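Local coordinates for DUF5638 domain-containing protein (Legionella pneumophila subsp. pneumophila, PDB 5L1A) that is of unknown function; the chain is the all-helical DUF5638 part of a longer protein that probably also carries a transmembrane helix, at residues 13-18 with 45-50; 21-26 with 41-46; 85-90 with 98-103. All coordinates share one frame; numbering follows the deposited sequence.

Contact 1 (13-18 with 45-50); sequences KRLQNC and FYNSAF. With I3C (5-amino-2,4,6-triiodobenzene-1,3-dicarboxylic acid), chain E.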
loop_
_atom_site.group_PDB
_atom_site.type_symbol
_atom_site.label_atom_id
_atom_site.label_comp_id
_atom_site.label_asym_id
_atom_site.label_seq_id
_atom_site.Cartn_x
_atom_site.Cartn_y
_atom_site.Cartn_z
ATOM N N LYS A 13 -0.581 11.230 -8.976
ATOM C CA LYS A 13 0.084 12.093 -8.007
ATOM C C LYS A 13 -0.138 11.609 -6.580
ATOM O O LYS A 13 0.715 11.824 -5.713
ATOM C CB LYS A 13 -0.399 13.537 -8.168
ATOM C CG LYS A 13 -0.005 14.182 -9.494
ATOM C CD LYS A 13 -0.456 15.637 -9.564
ATOM C CE LYS A 13 0.103 16.344 -10.797
ATOM N NZ LYS A 13 -0.430 15.788 -12.074
ATOM N N ARG A 14 -1.269 10.952 -6.316
ATOM C CA ARG A 14 -1.500 10.406 -4.984
ATOM C C ARG A 14 -0.813 9.062 -4.790
ATOM O O ARG A 14 -0.480 8.705 -3.655
ATOM C CB ARG A 14 -2.999 10.281 -4.718
ATOM C CG ARG A 14 -3.681 11.616 -4.482
ATOM C CD ARG A 14 -4.949 11.440 -3.673
ATOM N NE ARG A 14 -6.099 11.135 -4.513
ATOM C CZ ARG A 14 -7.177 10.483 -4.093
ATOM N NH1 ARG A 14 -7.251 10.046 -2.845
ATOM N NH2 ARG A 14 -8.176 10.261 -4.928
ATOM N N LEU A 15 -0.603 8.306 -5.870
ATOM C CA LEU A 15 0.222 7.104 -5.777
ATOM C C LEU A 15 1.630 7.444 -5.315
ATOM O O LEU A 15 2.214 6.726 -4.493
ATOM C CB LEU A 15 0.278 6.388 -7.126
ATOM C CG LEU A 15 -0.639 5.203 -7.425
ATOM C CD1 LEU A 15 -0.116 4.476 -8.648
ATOM C CD2 LEU A 15 -0.730 4.254 -6.248
ATOM N N GLN A 16 2.194 8.538 -5.838
ATOM C CA GLN A 16 3.573 8.897 -5.530
ATOM C C GLN A 16 3.718 9.432 -4.111
ATOM O O GLN A 16 4.764 9.237 -3.484
ATOM C CB GLN A 16 4.084 9.919 -6.546
ATOM C CG GLN A 16 3.951 9.457 -7.991
ATOM C CD GLN A 16 4.375 10.515 -8.989
ATOM O OE1 GLN A 16 3.935 10.508 -10.138
ATOM N NE2 GLN A 16 5.238 11.428 -8.557
ATOM N N ASN A 17 2.693 10.113 -3.592
ATOM C CA ASN A 17 2.730 10.527 -2.194
ATOM C C ASN A 17 2.813 9.319 -1.270
ATOM O O ASN A 17 3.564 9.330 -0.287
ATOM C CB ASN A 17 1.503 11.371 -1.855
ATOM C CG ASN A 17 1.581 12.771 -2.428
ATOM O OD1 ASN A 17 2.645 13.219 -2.852
ATOM N ND2 ASN A 17 0.451 13.475 -2.434
ATOM N N CYS A 18 2.051 8.267 -1.574
ATOM C CA CYS A 18 2.125 7.042 -0.786
ATOM C C CYS A 18 3.514 6.420 -0.861
ATOM O O CYS A 18 4.069 6.005 0.163
ATOM C CB CYS A 18 1.068 6.048 -1.266
ATOM S SG CYS A 18 -0.646 6.593 -1.072
ATOM N N PHE A 45 3.102 -3.949 -5.496
ATOM C CA PHE A 45 1.732 -4.459 -5.452
ATOM C C PHE A 45 0.711 -3.363 -5.752
ATOM O O PHE A 45 -0.211 -3.564 -6.548
ATOM C CB PHE A 45 1.454 -5.093 -4.086
ATOM C CG PHE A 45 0.009 -5.439 -3.860
ATOM C CD1 PHE A 45 -0.526 -6.602 -4.375
ATOM C CD2 PHE A 45 -0.814 -4.599 -3.125
ATOM C CE1 PHE A 45 -1.855 -6.921 -4.169
ATOM C CE2 PHE A 45 -2.145 -4.915 -2.917
ATOM C CZ PHE A 45 -2.663 -6.076 -3.439
ATOM N N TYR A 46 0.852 -2.201 -5.118
ATOM C CA TYR A 46 -0.157 -1.163 -5.290
ATOM C C TYR A 46 0.016 -0.416 -6.605
ATOM O O TYR A 46 -0.972 -0.104 -7.278
ATOM C CB TYR A 46 -0.124 -0.191 -4.112
ATOM C CG TYR A 46 -0.646 -0.794 -2.835
ATOM C CD1 TYR A 46 -2.007 -0.981 -2.642
ATOM C CD2 TYR A 46 0.220 -1.183 -1.826
ATOM C CE1 TYR A 46 -2.493 -1.538 -1.471
ATOM C CE2 TYR A 46 -0.254 -1.737 -0.650
ATOM C CZ TYR A 46 -1.610 -1.912 -0.477
ATOM O OH TYR A 46 -2.085 -2.469 0.689
ATOM N N ASN A 47 1.260 -0.125 -6.988
ATOM C CA ASN A 47 1.500 0.539 -8.265
ATOM C C ASN A 47 1.059 -0.327 -9.439
ATOM O O ASN A 47 0.412 0.169 -10.368
ATOM C CB ASN A 47 2.975 0.920 -8.386
ATOM C CG ASN A 47 3.295 2.230 -7.682
ATOM O OD1 ASN A 47 3.157 3.305 -8.264
ATOM N ND2 ASN A 47 3.720 2.146 -6.426
ATOM N N SER A 48 1.386 -1.625 -9.416
ATOM C CA SER A 48 0.950 -2.505 -10.498
ATOM C C SER A 48 -0.562 -2.642 -10.533
ATOM O O SER A 48 -1.145 -2.764 -11.614
ATOM C CB SER A 48 1.585 -3.891 -10.365
ATOM O OG SER A 48 2.998 -3.824 -10.410
ATOM N N ALA A 49 -1.213 -2.635 -9.367
ATOM C CA ALA A 49 -2.665 -2.762 -9.343
ATOM C C ALA A 49 -3.336 -1.532 -9.937
ATOM O O ALA A 49 -4.377 -1.646 -10.594
ATOM C CB ALA A 49 -3.156 -3.005 -7.917
ATOM N N PHE A 50 -2.754 -0.348 -9.724
ATOM C CA PHE A 50 -3.326 0.862 -10.308
ATOM C C PHE A 50 -3.124 0.898 -11.817
ATOM O O PHE A 50 -4.022 1.314 -12.558
ATOM C CB PHE A 50 -2.719 2.107 -9.658
ATOM C CG PHE A 50 -3.125 3.396 -10.323
ATOM C CD1 PHE A 50 -4.311 4.023 -9.979
ATOM C CD2 PHE A 50 -2.322 3.979 -11.293
ATOM C CE1 PHE A 50 -4.689 5.201 -10.588
ATOM C CE2 PHE A 50 -2.695 5.156 -11.903
ATOM C CZ PHE A 50 -3.881 5.769 -11.549
HETATM I I3 I3C E . -8.586 -2.526 -4.473
HETATM I I2 I3C E . -4.362 -6.361 -7.092
HETATM I I1 I3C E . -10.301 -7.905 -6.888
HETATM O O8 I3C E . -11.310 -4.469 -6.222
HETATM O O9 I3C E . -10.945 -5.312 -4.239
HETATM C C10 I3C E . -7.027 -8.121 -7.530
HETATM N N13 I3C E . -5.652 -3.705 -5.545
HETATM C C1 I3C E . -9.125 -5.278 -5.764
HETATM C C6 I3C E . -8.053 -4.299 -5.449
HETATM C C5 I3C E . -6.639 -4.592 -5.828
HETATM C C4 I3C E . -6.312 -5.869 -6.523
HETATM C C3 I3C E . -7.385 -6.840 -6.836
HETATM C C2 I3C E . -8.786 -6.544 -6.454
HETATM C C7 I3C E . -10.550 -4.999 -5.384
HETATM O O11 I3C E . -6.637 -9.085 -6.835
HETATM O O12 I3C E . -7.120 -8.195 -8.773
#
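Residues 13-18 of helix 8-25 and 45-50 of helix 33-51 run almost antiparallel, at 172° between their directions, with the short axes 11.0 Å apart and Leu15 opposite Asn47, their CA atoms 7.1 Å from each other. One side chain bridges that gap. Leu15 points toward helix 33-51 and sends CD1 between Asn47 and Phe50, one helical turn apart. The methyl lies against the base of the phenylalanine side chain, 3.5 Å from Phe50 CD2 and nearly as close to CB and CG, while Leu15 CG stands over one face of the ring. With CG anti to the backbone N (chi1 173°), the ring of Phe50 is carried along the helix from its CB, and this places its near part beside the methyl. Its other neighbours include Pro3 and Tyr5 of the N-terminal segment and Leu11 of helix 8-25. The two helices form an antiparallel hairpin in an all-helical domain, and helix 56-77 packs along it: Tyr66 touches Leu15 and stacks on the ring of Tyr46. Asn47 passes alongside Leu15, running the opposite way, and its OD1 comes to 3.5 Å from Leu15 CD1. The amide nitrogen ND2 has polar partners of its own, the carbonyl of Lys43 one turn back and the carboxylate of Asp19 on helix 8-25. Phe45 and Ala49 face another way, toward a bound triiodinated benzene dicarboxylate, whose amino nitrogen N13 is 3.5 Å from Ala49 CB and whose iodine I2 approaches the Phe45 ring obliquely.

Contact 2 (21-26 with 41-46); sequences QLNQFF and QIKYFY
Lys43 reaches across to helix 8-25 and touches Leu22 and Asn23 there with both parts of its side chain, the aliphatic stem and the ammonium group. The stem lies against Leu22, with Lys43 CG 3.7 Å from Leu22 CD1; the leucine and the lysine stem are side by side, pointing opposite ways. The same leucine methyl meets the branch methyl of the preceding residue, Ile42 CG2, at 4.0 Å. At the outer margin the ammonium group ends on the side-chain carbonyl of Asn23, where Lys43 NZ donates a hydrogen bond of 3.0 Å to Asn23 OD1. The donor comes in from the side of the oxygen, well off the C=O line at a C=O...N angle of 114° and tilted 17° from the carbonyl plane, and the two side chains meet at about a right angle. The lysine chain is bent at chi3 (-68°), which turns CE and NZ toward the asparagine.

Behind this first shell, Leu22 and Ile42 are backed by helix 56-77, Leu22 resting on Ile70 and Ile42 on Phe69, and Lys43 touches Tyr66 of the same helix. Leu22 CD2 also lies in the plane of the Phe26 ring, at its edge, and that ring, just after helix 8-25 ends, meets Phe35 of helix 33-51 edge-to-face. The short axes of the two segments pass 12.1 Å from each other and are nearly antiparallel. Helices 8-25 and 33-51 thus form an antiparallel helical hairpin, against which helix 56-77 packs in this all-helical domain.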
loop_
_atom_site.group_PDB
_atom_site.type_symbol
_atom_site.label_atom_id
_atom_site.label_comp_id
_atom_site.label_asym_id
_atom_site.label_seq_id
_atom_site.Cartn_x
_atom_site.Cartn_y
_atom_site.Cartn_z
ATOM N N GLN A 21 5.786 8.644 1.142
ATOM C CA GLN A 21 5.513 8.507 2.566
ATOM C C GLN A 21 6.096 7.216 3.129
ATOM O O GLN A 21 6.556 7.196 4.276
ATOM C CB GLN A 21 4.008 8.564 2.818
ATOM C CG GLN A 21 3.630 8.548 4.281
ATOM C CD GLN A 21 4.176 9.742 5.027
ATOM O OE1 GLN A 21 3.659 10.851 4.906
ATOM N NE2 GLN A 21 5.237 9.527 5.795
ATOM N N LEU A 22 6.093 6.139 2.342
ATOM C CA LEU A 22 6.707 4.898 2.794
ATOM C C LEU A 22 8.210 5.064 2.967
ATOM O O LEU A 22 8.776 4.613 3.969
ATOM C CB LEU A 22 6.400 3.766 1.815
ATOM C CG LEU A 22 5.279 2.799 2.196
ATOM C CD1 LEU A 22 5.148 1.691 1.163
ATOM C CD2 LEU A 22 5.495 2.217 3.589
ATOM N N ASN A 23 8.873 5.709 2.002
ATOM C CA ASN A 23 10.311 5.936 2.122
ATOM C C ASN A 23 10.636 6.771 3.354
ATOM O O ASN A 23 11.591 6.472 4.079
ATOM C CB ASN A 23 10.853 6.618 0.864
ATOM C CG ASN A 23 10.691 5.770 -0.380
ATOM O OD1 ASN A 23 10.397 4.578 -0.301
ATOM N ND2 ASN A 23 10.891 6.383 -1.541
ATOM N N GLN A 24 9.847 7.818 3.611
ATOM C CA GLN A 24 10.134 8.699 4.738
ATOM C C GLN A 24 9.901 8.003 6.074
ATOM O O GLN A 24 10.544 8.355 7.070
ATOM C CB GLN A 24 9.293 9.972 4.638
ATOM C CG GLN A 24 9.655 10.853 3.455
ATOM C CD GLN A 24 8.761 12.071 3.339
ATOM O OE1 GLN A 24 7.649 12.091 3.870
ATOM N NE2 GLN A 24 9.242 13.097 2.645
ATOM N N PHE A 25 8.989 7.029 6.119
ATOM C CA PHE A 25 8.837 6.206 7.316
ATOM C C PHE A 25 10.152 5.530 7.680
ATOM O O PHE A 25 10.606 5.599 8.829
ATOM C CB PHE A 25 7.748 5.151 7.102
ATOM C CG PHE A 25 6.344 5.684 7.202
ATOM C CD1 PHE A 25 6.065 6.829 7.930
ATOM C CD2 PHE A 25 5.299 5.025 6.570
ATOM C CE1 PHE A 25 4.770 7.313 8.024
ATOM C CE2 PHE A 25 4.002 5.502 6.657
ATOM C CZ PHE A 25 3.737 6.650 7.384
ATOM N N PHE A 26 10.780 4.872 6.708
ATOM C CA PHE A 26 11.995 4.092 6.917
ATOM C C PHE A 26 13.145 4.826 6.234
ATOM O O PHE A 26 13.576 4.472 5.135
ATOM C CB PHE A 26 11.817 2.684 6.373
ATOM C CG PHE A 26 10.506 2.057 6.743
ATOM C CD1 PHE A 26 10.324 1.482 7.992
ATOM C CD2 PHE A 26 9.455 2.045 5.844
ATOM C CE1 PHE A 26 9.120 0.907 8.334
ATOM C CE2 PHE A 26 8.245 1.472 6.181
ATOM C CZ PHE A 26 8.076 0.902 7.427
ATOM N N GLN A 41 8.256 -4.956 -2.568
ATOM C CA GLN A 41 7.134 -5.808 -2.942
ATOM C C GLN A 41 5.806 -5.104 -2.689
ATOM O O GLN A 41 4.886 -5.178 -3.515
ATOM C CB GLN A 41 7.215 -7.125 -2.169
ATOM C CG GLN A 41 6.178 -8.174 -2.533
ATOM C CD GLN A 41 6.393 -9.479 -1.779
ATOM O OE1 GLN A 41 6.609 -9.483 -0.565
ATOM N NE2 GLN A 41 6.348 -10.591 -2.498
ATOM N N ILE A 42 5.695 -4.405 -1.559
ATOM C CA ILE A 42 4.474 -3.673 -1.242
ATOM C C ILE A 42 4.220 -2.585 -2.277
ATOM O O ILE A 42 3.103 -2.442 -2.790
ATOM C CB ILE A 42 4.557 -3.085 0.179
ATOM C CG1 ILE A 42 4.292 -4.172 1.223
ATOM C CG2 ILE A 42 3.579 -1.937 0.335
ATOM C CD1 ILE A 42 2.911 -4.793 1.119
ATOM N N LYS A 43 5.248 -1.799 -2.599
ATOM C CA LYS A 43 5.052 -0.707 -3.544
ATOM C C LYS A 43 4.765 -1.229 -4.943
ATOM O O LYS A 43 3.967 -0.634 -5.674
ATOM C CB LYS A 43 6.269 0.216 -3.544
ATOM C CG LYS A 43 6.559 0.796 -2.172
ATOM C CD LYS A 43 7.228 2.152 -2.253
ATOM C CE LYS A 43 8.627 2.052 -2.806
ATOM N NZ LYS A 43 9.265 3.394 -2.849
ATOM N N TYR A 44 5.389 -2.341 -5.325
ATOM C CA TYR A 44 5.060 -2.969 -6.596
ATOM C C TYR A 44 3.613 -3.448 -6.624
ATOM O O TYR A 44 2.951 -3.346 -7.662
ATOM C CB TYR A 44 6.023 -4.125 -6.861
ATOM C CG TYR A 44 5.699 -4.948 -8.083
ATOM C CD1 TYR A 44 6.109 -4.541 -9.348
ATOM C CD2 TYR A 44 4.993 -6.137 -7.972
ATOM C CE1 TYR A 44 5.814 -5.297 -10.469
ATOM C CE2 TYR A 44 4.696 -6.895 -9.080
ATOM C CZ TYR A 44 5.107 -6.472 -10.326
ATOM O OH TYR A 44 4.811 -7.236 -11.431
ATOM N N PHE A 45 3.102 -3.949 -5.496
ATOM C CA PHE A 45 1.732 -4.459 -5.452
ATOM C C PHE A 45 0.711 -3.363 -5.752
ATOM O O PHE A 45 -0.211 -3.564 -6.548
ATOM C CB PHE A 45 1.454 -5.093 -4.086
ATOM C CG PHE A 45 0.009 -5.439 -3.860
ATOM C CD1 PHE A 45 -0.526 -6.602 -4.375
ATOM C CD2 PHE A 45 -0.814 -4.599 -3.125
ATOM C CE1 PHE A 45 -1.855 -6.921 -4.169
ATOM C CE2 PHE A 45 -2.145 -4.915 -2.917
ATOM C CZ PHE A 45 -2.663 -6.076 -3.439
ATOM N N TYR A 46 0.852 -2.201 -5.118
ATOM C CA TYR A 46 -0.157 -1.163 -5.290
ATOM C C TYR A 46 0.016 -0.416 -6.605
ATOM O O TYR A 46 -0.972 -0.104 -7.278
ATOM C CB TYR A 46 -0.124 -0.191 -4.112
ATOM C CG TYR A 46 -0.646 -0.794 -2.835
ATOM C CD1 TYR A 46 -2.007 -0.981 -2.642
ATOM C CD2 TYR A 46 0.220 -1.183 -1.826
ATOM C CE1 TYR A 46 -2.493 -1.538 -1.471
ATOM C CE2 TYR A 46 -0.254 -1.737 -0.650
ATOM C CZ TYR A 46 -1.610 -1.912 -0.477
ATOM O OH TYR A 46 -2.085 -2.469 0.689
#

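Contact 3 (85-90 with 98-103); sequences KAFETI and QADVII. With I3C (5-amino-2,4,6-triiodobenzene-1,3-dicarboxylic acid), chain D; I3C (5-amino-2,4,6-triiodobenzene-1,3-dicarboxylic acid), chain B.
Ile90 and Ile103 supply the apolar contact, CD1 of Ile90 meeting CG2 of Ile103 at 3.6 Å, methyl to methyl, with both residues pointing toward the opposite helix. Ile90 holds CG1 between its backbone N and carbonyl carbon (chi1 47°), and this rotation carries CD1 to Ile103 while CG2 is turned to another partner.

A second contact sets an aromatic ring against polar groups. The partly exposed ring of Phe87 reaches over to Asp100, with the ring and carboxylate planes 80° apart. Asp100 CB lies in the ring plane, at the edge, and the carboxyl carbon CG is 3.8 Å from Phe87 CZ. The backbone carbonyl of Asp100 approaches the same ring obliquely, its oxygen 3.5 Å from Phe87 CE1.

Polar bonds lie within the first helix and at its end rather than across the contact: Thr89 OG1 donates a hydrogen bond of 2.8 Å to the Lys85 carbonyl O one turn earlier, and the carbonyl of Ile90 takes a bond from the Thr94 hydroxyl beyond it.

Two bound triiodinated benzene dicarboxylates flank the contact. One lies by the Phe87 and Asp100 pair; its iodine I3 is 3.5 Å from Phe87 CZ and its carboxylate oxygen O8 is 2.8 Å from Asp100 OD2. The other touches Ile90, its O12 lying 3.4 Å from Ile90 CG2.

Helix 83-90 packs on helix 97-110 through Phe87 and Ile90; Ile90 also rests on Leu72 of helix 56-77, and Ile103 on Ile42 and Tyr46 of helix 33-51.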
loop_
_atom_site.group_PDB
_atom_site.type_symbol
_atom_site.label_atom_id
_atom_site.label_comp_id
_atom_site.label_asym_id
_atom_site.label_seq_id
_atom_site.Cartn_x
_atom_site.Cartn_y
_atom_site.Cartn_z
ATOM N N LYS A 85 -4.193 -5.800 14.958
ATOM C CA LYS A 85 -5.217 -4.783 14.737
ATOM C C LYS A 85 -5.172 -4.265 13.306
ATOM O O LYS A 85 -6.213 -4.112 12.658
ATOM C CB LYS A 85 -5.038 -3.628 15.724
ATOM C CG LYS A 85 -5.371 -3.958 17.169
ATOM C CD LYS A 85 -6.856 -3.831 17.437
ATOM C CE LYS A 85 -7.170 -3.992 18.917
ATOM N NZ LYS A 85 -8.640 -3.953 19.169
ATOM N N ALA A 86 -3.968 -4.006 12.793
ATOM C CA ALA A 86 -3.830 -3.460 11.447
ATOM C C ALA A 86 -4.311 -4.444 10.390
ATOM O O ALA A 86 -5.024 -4.058 9.456
ATOM C CB ALA A 86 -2.375 -3.077 11.187
ATOM N N PHE A 87 -3.920 -5.715 10.510
ATOM C CA PHE A 87 -4.323 -6.703 9.517
ATOM C C PHE A 87 -5.820 -6.972 9.565
ATOM O O PHE A 87 -6.437 -7.183 8.516
ATOM C CB PHE A 87 -3.541 -8.004 9.710
ATOM C CG PHE A 87 -3.863 -9.057 8.688
ATOM C CD1 PHE A 87 -3.631 -8.825 7.337
ATOM C CD2 PHE A 87 -4.401 -10.275 9.072
ATOM C CE1 PHE A 87 -3.927 -9.788 6.391
ATOM C CE2 PHE A 87 -4.700 -11.244 8.130
ATOM C CZ PHE A 87 -4.465 -11.000 6.790
ATOM N N GLU A 88 -6.416 -6.974 10.761
ATOM C CA GLU A 88 -7.865 -7.111 10.878
ATOM C C GLU A 88 -8.603 -6.039 10.087
ATOM O O GLU A 88 -9.709 -6.282 9.591
ATOM C CB GLU A 88 -8.286 -7.027 12.345
ATOM C CG GLU A 88 -8.227 -8.319 13.130
ATOM C CD GLU A 88 -8.785 -8.138 14.528
ATOM O OE1 GLU A 88 -8.933 -6.972 14.953
ATOM O OE2 GLU A 88 -9.084 -9.151 15.196
ATOM N N THR A 89 -8.010 -4.849 9.966
ATOM C CA THR A 89 -8.701 -3.723 9.348
ATOM C C THR A 89 -8.951 -3.944 7.862
ATOM O O THR A 89 -9.932 -3.421 7.322
ATOM C CB THR A 89 -7.894 -2.439 9.554
ATOM O OG1 THR A 89 -7.535 -2.316 10.933
ATOM C CG2 THR A 89 -8.712 -1.232 9.152
ATOM N N ILE A 90 -8.092 -4.707 7.182
ATOM C CA ILE A 90 -8.143 -4.801 5.727
ATOM C C ILE A 90 -8.245 -6.231 5.219
ATOM O O ILE A 90 -8.300 -6.434 4.005
ATOM C CB ILE A 90 -6.937 -4.088 5.076
ATOM C CG1 ILE A 90 -5.622 -4.479 5.758
ATOM C CG2 ILE A 90 -7.124 -2.578 5.130
ATOM C CD1 ILE A 90 -5.018 -5.779 5.269
ATOM N N GLN A 98 -2.500 -13.949 -1.578
ATOM C CA GLN A 98 -1.102 -13.540 -1.662
ATOM C C GLN A 98 -0.909 -12.117 -1.161
ATOM O O GLN A 98 0.133 -11.801 -0.574
ATOM C CB GLN A 98 -0.596 -13.675 -3.099
ATOM C CG GLN A 98 0.259 -14.912 -3.346
ATOM C CD GLN A 98 -0.461 -16.205 -3.006
ATOM O OE1 GLN A 98 -1.359 -16.639 -3.728
ATOM N NE2 GLN A 98 -0.064 -16.829 -1.902
ATOM N N ALA A 99 -1.898 -11.244 -1.375
ATOM C CA ALA A 99 -1.823 -9.900 -0.814
ATOM C C ALA A 99 -2.003 -9.923 0.699
ATOM O O ALA A 99 -1.368 -9.142 1.414
ATOM C CB ALA A 99 -2.868 -8.997 -1.466
ATOM N N ASP A 100 -2.867 -10.808 1.203
ATOM C CA ASP A 100 -3.001 -10.972 2.648
ATOM C C ASP A 100 -1.662 -11.306 3.292
ATOM O O ASP A 100 -1.319 -10.765 4.350
ATOM C CB ASP A 100 -4.026 -12.065 2.961
ATOM C CG ASP A 100 -5.435 -11.524 3.107
ATOM O OD1 ASP A 100 -5.655 -10.340 2.792
ATOM O OD2 ASP A 100 -6.328 -12.283 3.537
ATOM N N VAL A 101 -0.888 -12.190 2.658
ATOM C CA VAL A 101 0.363 -12.661 3.242
ATOM C C VAL A 101 1.385 -11.534 3.312
ATOM O O VAL A 101 2.008 -11.306 4.355
ATOM C CB VAL A 101 0.904 -13.863 2.446
ATOM C CG1 VAL A 101 2.291 -14.238 2.929
ATOM C CG2 VAL A 101 -0.046 -15.044 2.564
ATOM N N ILE A 102 1.573 -10.810 2.206
ATOM C CA ILE A 102 2.603 -9.776 2.184
ATOM C C ILE A 102 2.201 -8.582 3.040
ATOM O O ILE A 102 3.060 -7.927 3.639
ATOM C CB ILE A 102 2.920 -9.357 0.734
ATOM C CG1 ILE A 102 1.695 -8.732 0.063
ATOM C CG2 ILE A 102 3.406 -10.552 -0.073
ATOM C CD1 ILE A 102 1.932 -8.314 -1.370
ATOM N N ILE A 103 0.905 -8.283 3.129
ATOM C CA ILE A 103 0.470 -7.131 3.913
ATOM C C ILE A 103 0.525 -7.439 5.403
ATOM O O ILE A 103 0.931 -6.592 6.208
ATOM C CB ILE A 103 -0.938 -6.688 3.474
ATOM C CG1 ILE A 103 -0.892 -6.076 2.073
ATOM C CG2 ILE A 103 -1.515 -5.694 4.463
ATOM C CD1 ILE A 103 -2.260 -5.777 1.492
HETATM I I3 I3C D . -2.125 -13.496 6.316
HETATM I I2 I3C D . 0.214 -19.165 5.892
HETATM I I1 I3C D . -5.903 -18.191 5.233
HETATM O O8 I3C D . -5.315 -14.691 4.636
HETATM O O9 I3C D . -5.447 -14.744 6.822
HETATM C C10 I3C D . -3.023 -19.899 5.381
HETATM N N13 I3C D . 0.009 -15.953 6.278
HETATM C C1 I3C D . -3.756 -16.046 5.782
HETATM C C6 I3C D . -2.394 -15.533 6.022
HETATM C C5 I3C D . -1.233 -16.447 6.056
HETATM C C4 I3C D . -1.443 -17.897 5.843
HETATM C C3 I3C D . -2.811 -18.430 5.603
HETATM C C2 I3C D . -3.966 -17.494 5.569
HETATM C C7 I3C D . -4.916 -15.099 5.748
HETATM O O11 I3C D . -3.713 -20.545 6.196
HETATM O O12 I3C D . -2.492 -20.438 4.389
HETATM I I3 I3C B . -15.454 -0.296 1.534
HETATM I I2 I3C B . -10.382 -0.830 4.955
HETATM I I1 I3C B . -10.175 -2.177 -1.029
HETATM O O8 I3C B . -13.411 -0.334 -1.562
HETATM O O9 I3C B . -13.873 -2.433 -1.131
HETATM C C10 I3C B . -9.118 -1.780 2.053
HETATM N N13 I3C B . -13.451 -0.241 4.115
HETATM C C1 I3C B . -12.686 -1.213 0.510
HETATM C C6 I3C B . -13.436 -0.767 1.706
HETATM C C5 I3C B . -12.768 -0.650 3.019
HETATM C C4 I3C B . -11.336 -0.988 3.119
HETATM C C3 I3C B . -10.571 -1.436 1.938
HETATM C C2 I3C B . -11.252 -1.546 0.636
HETATM C C7 I3C B . -13.370 -1.334 -0.815
HETATM O O11 I3C B . -8.276 -0.861 1.977
HETATM O O12 I3C B . -8.792 -2.979 2.221
#

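Overall arrangement
Contacts 1 and 2 follow one another along the same antiparallel pair, helices 8-25 and 33-51, their centres about 9 Å apart and Phe45 and Tyr46 common to both. Contact 1 is buried and made mainly by a leucine against a phenylalanine and an asparagine, with no polar bond between its segments; contact 2 is only partly buried and adds a lysine-asparagine hydrogen bond at its exposed edge. Contact 3, also buried, joins the two C-terminal helices and lies across the chain's centre from contact 1. Helix 33-51 links the two regions: Tyr46 packs on Ile103, and Phe45 on Ala99. Iodinated acids bind beside contact 3 and on a different face of segment 45-50 from the one that meets Leu15.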